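Local coordinates for DnaJ homolog subfamily C member 10 (Mus musculus, PDB 3APQ), which reduces disulfide bonds of proteins in the endoplasmic reticulum, helping their correct folding and the degradation of misfolded ones, and partners Hsp70 through its J domain, at residues C126-L132 against Y169-F173; F45-R50 against D74-Y80. All coordinates share one frame; numbering follows the deposited sequence. Where two conformers were deposited one is given.

Interaction 1: residues C126-L132 against Y169-F173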
loop_
_atom_site.group_PDB
_atom_site.type_symbol
_atom_site.label_atom_id
_atom_site.label_comp_id
_atom_site.label_asym_id
_atom_site.label_seq_id
_atom_site.Cartn_x
_atom_site.Cartn_y
_atom_site.Cartn_z
ATOM N N CYS A 126 -13.421 -0.262 -0.869
ATOM C CA CYS A 126 -13.892 0.927 -1.578
ATOM C C CYS A 126 -14.175 0.511 -3.012
ATOM O O CYS A 126 -13.247 0.126 -3.768
ATOM C CB CYS A 126 -12.817 2.003 -1.506
ATOM S SG CYS A 126 -12.956 3.433 -2.626
ATOM N N SER A 127 -15.461 0.499 -3.357
ATOM C CA SER A 127 -15.914 0.008 -4.670
ATOM C C SER A 127 -15.381 0.891 -5.791
ATOM O O SER A 127 -14.979 0.377 -6.828
ATOM C CB SER A 127 -17.449 -0.076 -4.734
ATOM O OG SER A 127 -17.885 -0.663 -5.943
ATOM N N HIS A 128 -15.370 2.211 -5.574
ATOM C CA HIS A 128 -14.825 3.140 -6.610
ATOM C C HIS A 128 -13.316 3.003 -6.833
ATOM O O HIS A 128 -12.809 3.189 -7.984
ATOM C CB HIS A 128 -15.151 4.593 -6.284
ATOM C CG HIS A 128 -16.617 4.922 -6.357
ATOM N ND1 HIS A 128 -17.314 4.962 -7.541
ATOM C CD2 HIS A 128 -17.508 5.260 -5.386
ATOM C CE1 HIS A 128 -18.570 5.314 -7.304
ATOM N NE2 HIS A 128 -18.715 5.496 -5.999
ATOM N N CYS A 129 -12.612 2.647 -5.756
ATOM C CA CYS A 129 -11.179 2.334 -5.813
ATOM C C CYS A 129 -10.989 1.069 -6.645
ATOM O O CYS A 129 -10.111 1.051 -7.508
ATOM C CB CYS A 129 -10.593 2.172 -4.385
ATOM S SG CYS A 129 -10.846 3.661 -3.361
ATOM N N HIS A 130 -11.788 0.027 -6.419
ATOM C CA HIS A 130 -11.630 -1.168 -7.230
ATOM C C HIS A 130 -11.968 -0.933 -8.689
ATOM O O HIS A 130 -11.349 -1.550 -9.607
ATOM C CB HIS A 130 -12.399 -2.355 -6.638
ATOM C CG HIS A 130 -11.625 -3.050 -5.560
ATOM N ND1 HIS A 130 -10.986 -4.256 -5.761
ATOM C CD2 HIS A 130 -11.325 -2.670 -4.297
ATOM C CE1 HIS A 130 -10.338 -4.595 -4.655
ATOM N NE2 HIS A 130 -10.519 -3.648 -3.760
ATOM N N ASP A 131 -12.911 -0.041 -8.923
ATOM C CA ASP A 131 -13.310 0.228 -10.266
ATOM C C ASP A 131 -12.171 0.890 -11.017
ATOM O O ASP A 131 -11.974 0.614 -12.194
ATOM C CB ASP A 131 -14.523 1.175 -10.291
ATOM C CG ASP A 131 -15.849 0.468 -9.990
ATOM O OD1 ASP A 131 -15.861 -0.773 -9.845
ATOM O OD2 ASP A 131 -16.888 1.170 -9.891
ATOM N N LEU A 132 -11.474 1.788 -10.341
ATOM C CA LEU A 132 -10.359 2.560 -10.899
ATOM C C LEU A 132 -9.053 1.717 -11.054
ATOM O O LEU A 132 -8.281 1.919 -11.982
ATOM C CB LEU A 132 -10.110 3.792 -10.034
ATOM C CG LEU A 132 -8.824 4.533 -10.346
ATOM C CD1 LEU A 132 -8.880 5.169 -11.767
ATOM C CD2 LEU A 132 -8.551 5.638 -9.280
ATOM N N TYR A 169 -12.522 8.508 -1.197
ATOM C CA TYR A 169 -11.625 7.659 -1.982
ATOM C C TYR A 169 -12.329 7.232 -3.256
ATOM O O TYR A 169 -13.538 7.073 -3.272
ATOM C CB TYR A 169 -11.233 6.440 -1.148
ATOM C CG TYR A 169 -10.894 6.825 0.256
ATOM C CD1 TYR A 169 -9.604 7.253 0.594
ATOM C CD2 TYR A 169 -11.868 6.811 1.241
ATOM C CE1 TYR A 169 -9.299 7.610 1.903
ATOM C CE2 TYR A 169 -11.585 7.175 2.527
ATOM C CZ TYR A 169 -10.287 7.583 2.854
ATOM O OH TYR A 169 -10.044 7.972 4.164
ATOM N N PRO A 170 -11.577 7.039 -4.339
ATOM C CA PRO A 170 -10.147 7.359 -4.457
ATOM C C PRO A 170 -9.943 8.860 -4.549
ATOM O O PRO A 170 -10.854 9.583 -4.987
ATOM C CB PRO A 170 -9.739 6.695 -5.795
ATOM C CG PRO A 170 -11.039 6.692 -6.592
ATOM C CD PRO A 170 -12.164 6.510 -5.590
ATOM N N SER A 171 -8.777 9.336 -4.122
ATOM C CA SER A 171 -8.407 10.746 -4.321
ATOM C C SER A 171 -7.075 10.771 -5.045
ATOM O O SER A 171 -6.116 10.125 -4.622
ATOM C CB SER A 171 -8.353 11.506 -2.984
ATOM O OG SER A 171 -9.673 11.866 -2.660
ATOM N N LEU A 172 -7.042 11.435 -6.186
ATOM C CA LEU A 172 -5.832 11.408 -7.004
ATOM C C LEU A 172 -5.226 12.819 -7.030
ATOM O O LEU A 172 -5.904 13.791 -7.390
ATOM C CB LEU A 172 -6.105 10.943 -8.449
ATOM C CG LEU A 172 -7.001 9.716 -8.781
ATOM C CD1 LEU A 172 -6.933 9.223 -10.219
ATOM C CD2 LEU A 172 -6.942 8.548 -7.859
ATOM N N PHE A 173 -3.962 12.919 -6.634
ATOM C CA PHE A 173 -3.313 14.231 -6.514
ATOM C C PHE A 173 -1.979 14.167 -7.186
ATOM O O PHE A 173 -1.242 13.160 -7.055
ATOM C CB PHE A 173 -3.047 14.563 -5.060
ATOM C CG PHE A 173 -4.246 15.074 -4.299
ATOM C CD1 PHE A 173 -4.570 16.452 -4.327
ATOM C CD2 PHE A 173 -5.029 14.217 -3.526
ATOM C CE1 PHE A 173 -5.676 16.965 -3.589
ATOM C CE2 PHE A 173 -6.129 14.722 -2.779
ATOM C CZ PHE A 173 -6.453 16.089 -2.825
#

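Interaction 2: residues F45-R50 against D74-Y80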
loop_
_atom_site.group_PDB
_atom_site.type_symbol
_atom_site.label_atom_id
_atom_site.label_comp_id
_atom_site.label_asym_id
_atom_site.label_seq_id
_atom_site.Cartn_x
_atom_site.Cartn_y
_atom_site.Cartn_z
ATOM N N PHE A 45 -3.124 -19.047 12.256
ATOM C CA PHE A 45 -3.266 -17.790 11.519
ATOM C C PHE A 45 -3.104 -16.540 12.406
ATOM O O PHE A 45 -2.582 -15.482 11.962
ATOM C CB PHE A 45 -4.585 -17.751 10.756
ATOM C CG PHE A 45 -4.663 -16.651 9.723
ATOM C CD1 PHE A 45 -3.790 -16.657 8.635
ATOM C CD2 PHE A 45 -5.564 -15.617 9.843
ATOM C CE1 PHE A 45 -3.842 -15.640 7.675
ATOM C CE2 PHE A 45 -5.629 -14.598 8.889
ATOM C CZ PHE A 45 -4.784 -14.614 7.811
ATOM N N LEU A 46 -3.623 -16.619 13.627
ATOM C CA LEU A 46 -3.450 -15.530 14.605
ATOM C C LEU A 46 -1.940 -15.177 14.734
ATOM O O LEU A 46 -1.586 -14.002 14.774
ATOM C CB LEU A 46 -4.045 -15.936 15.980
ATOM C CG LEU A 46 -5.573 -15.945 16.157
ATOM C CD1 LEU A 46 -5.922 -16.006 17.612
ATOM C CD2 LEU A 46 -6.200 -14.725 15.568
ATOM N N LYS A 47 -1.077 -16.197 14.807
ATOM C CA LYS A 47 0.366 -15.975 14.969
ATOM C C LYS A 47 0.961 -15.297 13.745
ATOM O O LYS A 47 1.792 -14.430 13.884
ATOM C CB LYS A 47 1.125 -17.274 15.174
ATOM C CG LYS A 47 0.803 -18.035 16.481
ATOM C CD LYS A 47 1.291 -19.531 16.513
ATOM C CE LYS A 47 2.804 -19.734 16.170
ATOM N NZ LYS A 47 3.113 -19.838 14.665
ATOM N N ILE A 48 0.550 -15.741 12.557
ATOM C CA ILE A 48 1.053 -15.138 11.298
ATOM C C ILE A 48 0.533 -13.704 11.225
ATOM O O ILE A 48 1.255 -12.780 10.855
ATOM C CB ILE A 48 0.571 -15.947 10.024
ATOM C CG1 ILE A 48 1.190 -17.321 9.892
ATOM C CG2 ILE A 48 0.816 -15.171 8.734
ATOM C CD1 ILE A 48 2.395 -17.574 10.768
ATOM N N ASN A 49 -0.766 -13.514 11.516
ATOM C CA ASN A 49 -1.333 -12.153 11.495
ATOM C C ASN A 49 -0.633 -11.187 12.465
ATOM O O ASN A 49 -0.387 -10.041 12.119
ATOM C CB ASN A 49 -2.856 -12.144 11.759
ATOM C CG ASN A 49 -3.497 -10.826 11.322
ATOM O OD1 ASN A 49 -3.312 -10.366 10.177
ATOM N ND2 ASN A 49 -4.178 -10.179 12.243
ATOM N N ARG A 50 -0.297 -11.667 13.673
ATOM C CA ARG A 50 0.357 -10.845 14.694
ATOM C C ARG A 50 1.736 -10.409 14.202
ATOM O O ARG A 50 2.105 -9.215 14.345
ATOM C CB ARG A 50 0.452 -11.656 16.007
ATOM C CG ARG A 50 1.209 -11.074 17.103
ATOM C CD ARG A 50 1.034 -12.064 18.322
ATOM N NE ARG A 50 1.754 -11.596 19.496
ATOM C CZ ARG A 50 3.038 -11.822 19.729
ATOM N NH1 ARG A 50 3.746 -12.534 18.869
ATOM N NH2 ARG A 50 3.621 -11.329 20.829
ATOM N N ASP A 74 0.869 -11.546 24.096
ATOM C CA ASP A 74 0.726 -12.840 23.428
ATOM C C ASP A 74 -0.557 -12.924 22.582
ATOM O O ASP A 74 -0.566 -13.569 21.542
ATOM C CB ASP A 74 0.790 -13.995 24.435
ATOM C CG ASP A 74 2.222 -14.274 24.911
ATOM O OD1 ASP A 74 3.183 -13.703 24.341
ATOM O OD2 ASP A 74 2.400 -15.060 25.860
ATOM N N ASN A 75 -1.622 -12.260 23.013
ATOM C CA ASN A 75 -2.885 -12.346 22.263
ATOM C C ASN A 75 -3.246 -11.152 21.357
ATOM O O ASN A 75 -4.372 -11.114 20.858
ATOM C CB ASN A 75 -4.075 -12.608 23.204
ATOM C CG ASN A 75 -4.298 -11.464 24.174
ATOM O OD1 ASN A 75 -3.375 -10.676 24.434
ATOM N ND2 ASN A 75 -5.513 -11.345 24.698
ATOM N N GLN A 76 -2.341 -10.189 21.163
ATOM C CA GLN A 76 -2.597 -9.077 20.233
ATOM C C GLN A 76 -2.477 -9.584 18.772
ATOM O O GLN A 76 -2.020 -10.719 18.530
ATOM C CB GLN A 76 -1.634 -7.911 20.499
ATOM C CG GLN A 76 -0.264 -8.140 19.900
ATOM C CD GLN A 76 0.680 -6.963 20.083
ATOM O OE1 GLN A 76 0.869 -6.461 21.207
ATOM N NE2 GLN A 76 1.284 -6.524 18.982
ATOM N N GLY A 77 -2.910 -8.776 17.803
ATOM C CA GLY A 77 -2.931 -9.219 16.390
ATOM C C GLY A 77 -3.989 -10.289 16.150
ATOM O O GLY A 77 -3.803 -11.210 15.348
ATOM N N GLY A 78 -5.124 -10.164 16.833
ATOM C CA GLY A 78 -6.172 -11.180 16.751
ATOM C C GLY A 78 -7.298 -10.896 15.770
ATOM O O GLY A 78 -8.207 -11.721 15.619
ATOM N N GLN A 79 -7.270 -9.734 15.120
ATOM C CA GLN A 79 -8.411 -9.336 14.293
ATOM C C GLN A 79 -8.006 -9.452 12.843
ATOM O O GLN A 79 -7.233 -8.637 12.363
ATOM C CB GLN A 79 -8.796 -7.908 14.604
ATOM C CG GLN A 79 -9.461 -7.731 15.945
ATOM C CD GLN A 79 -9.819 -6.279 16.180
ATOM O OE1 GLN A 79 -10.691 -5.730 15.491
ATOM N NE2 GLN A 79 -9.137 -5.632 17.151
ATOM N N TYR A 80 -8.490 -10.478 12.156
ATOM C CA TYR A 80 -8.094 -10.652 10.779
ATOM C C TYR A 80 -9.337 -10.498 9.919
ATOM O O TYR A 80 -10.439 -10.440 10.413
ATOM C CB TYR A 80 -7.328 -11.970 10.517
ATOM C CG TYR A 80 -8.042 -13.215 10.987
ATOM C CD1 TYR A 80 -9.072 -13.776 10.241
ATOM C CD2 TYR A 80 -7.692 -13.819 12.212
ATOM C CE1 TYR A 80 -9.747 -14.895 10.699
ATOM C CE2 TYR A 80 -8.343 -14.952 12.674
ATOM C CZ TYR A 80 -9.363 -15.491 11.917
ATOM O OH TYR A 80 -10.008 -16.602 12.358
HETATM O O HOH W 1 0.390 -7.534 16.443
#

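Interaction 1: residues C126-L132 against Y169-F173
The first turns of helix 127-142 face the cis-proline loop that leads into strand 171-175, and the backbones come nearest at C129 and P170, whose CA atoms lie 5.3 Å apart. C126, at the N-cap position, and C129, one turn inside, form the redox-active disulfide (SG to SG 2.2 Å), the thioredoxin-type CxxC at a helix start. A chi1 of 166° swings the C126 sulfur to the far side from its own N and lays it against the backbone of Y169, 3.7 Å from Y169 O. The sulfur of C129 touches both Y169 CB, at 3.6 Å, and the backbone N of P170. The phenol ring of Y169 leads away from the helix, and of its side chain the CB is what meets the two sulfurs. P170 follows a cis peptide bond and turns its ring into the helix: CD meets H128 CB at 3.6 Å, while CB and CG meet L132 CD2. As a compact ring whose nitrogen carries no hydrogen, proline can press against a sulfur without burying an unpaired N-H. Deeper in, L132 and L172 reach tip to tip, CD2 to CD2 at 3.6 Å; branched leucines suit this buried place, where L172 also packs on F118 and N120 of strand 117-122. A cis-proline beside the CxxC is a hallmark of the thioredoxin fold; in relatives this loop helps to hold substrate next to the cysteines, which is consistent with the arrangement here. Every contact between the two segments is apolar or van der Waals: on this side the disulfide meets the CB and carbonyl oxygen of Y169 and the CD and nitrogen of P170, none of which can donate a proton to sulfur.

Interaction 2: residues F45-R50 against D74-Y80
F45 and Y80 make the aromatic part of this contact, an edge-to-face pair with ring centroids 5.0 Å apart and planes at 83°. The CD2-CE2 edge of F45 comes down on one face of Y80 near its rim, F45 CE2 lying 3.5 Å from Y80 CG. Flat, stiff rings suit such a T-shaped fit. At the edge of the same tyrosine, L46 CD2 touches Y80 CE2 at 3.6 Å, and this methyl also meets the carbonyl oxygen of G78. With CG of Y80 held between its backbone N and carbonyl carbon (chi1 54°), the ring stands against the helix, and its OH bonds to H42. Replacing this tyrosine by alanine would remove the ring and hydroxyl, and would probably leave the edge of F45 and the L46 methyl without their partner and H42 without its hydroxyl.

Among polar contacts, N49 ND2 donates to G77 O over 3.3 Å at 159°; the oxygen lies near the amide plane, but the donor sits above the carbonyl plane. G77 lies 4.0 Å from R50, CA to CA, with positive phi; a side chain there would collide with R50 CA, so glycine suits the site. The extended chain of R50 runs along the loop backbone, its CD 3.3 Å from Q76 O, and carries the guanidinium to E69, its salt-bridge partner, and to E73 O. A water bridges R50 O and Q76 NE2, while Q76 OE1 accepts from E73 N.

The contact lies at the surface of the J domain: helix 41-55 packs I48 against helices 4-8 and 16-30, and on this side receives the loop between helices 58-67 and 83-88; Y86, on helix 83-88, touches both N49 and Y80.

How the interactions relate
From the N terminus, the chain passes through helices 4-8 and 16-30 before helix 41-55 supplies the first half of interaction 2. It then runs through helix 58-67 and returns at 74-80, closing a loop of 23 residues that is largely helical. Helix 83-88 follows, leading on to the thioredoxin domain. There interaction 1 opens at 126-132 and closes at 169-173, spanning the rest of helix 127-142, strand 148-153 and helix 158-163. The two loops are in series, neither nesting nor crossing, and their nearest atoms are about 15 Å apart. Interaction 2 fastens the loop 74-80 to helix 41-55 of the J domain, whereas interaction 1 joins the helix start that carries the redox-active disulfide to the central sheet.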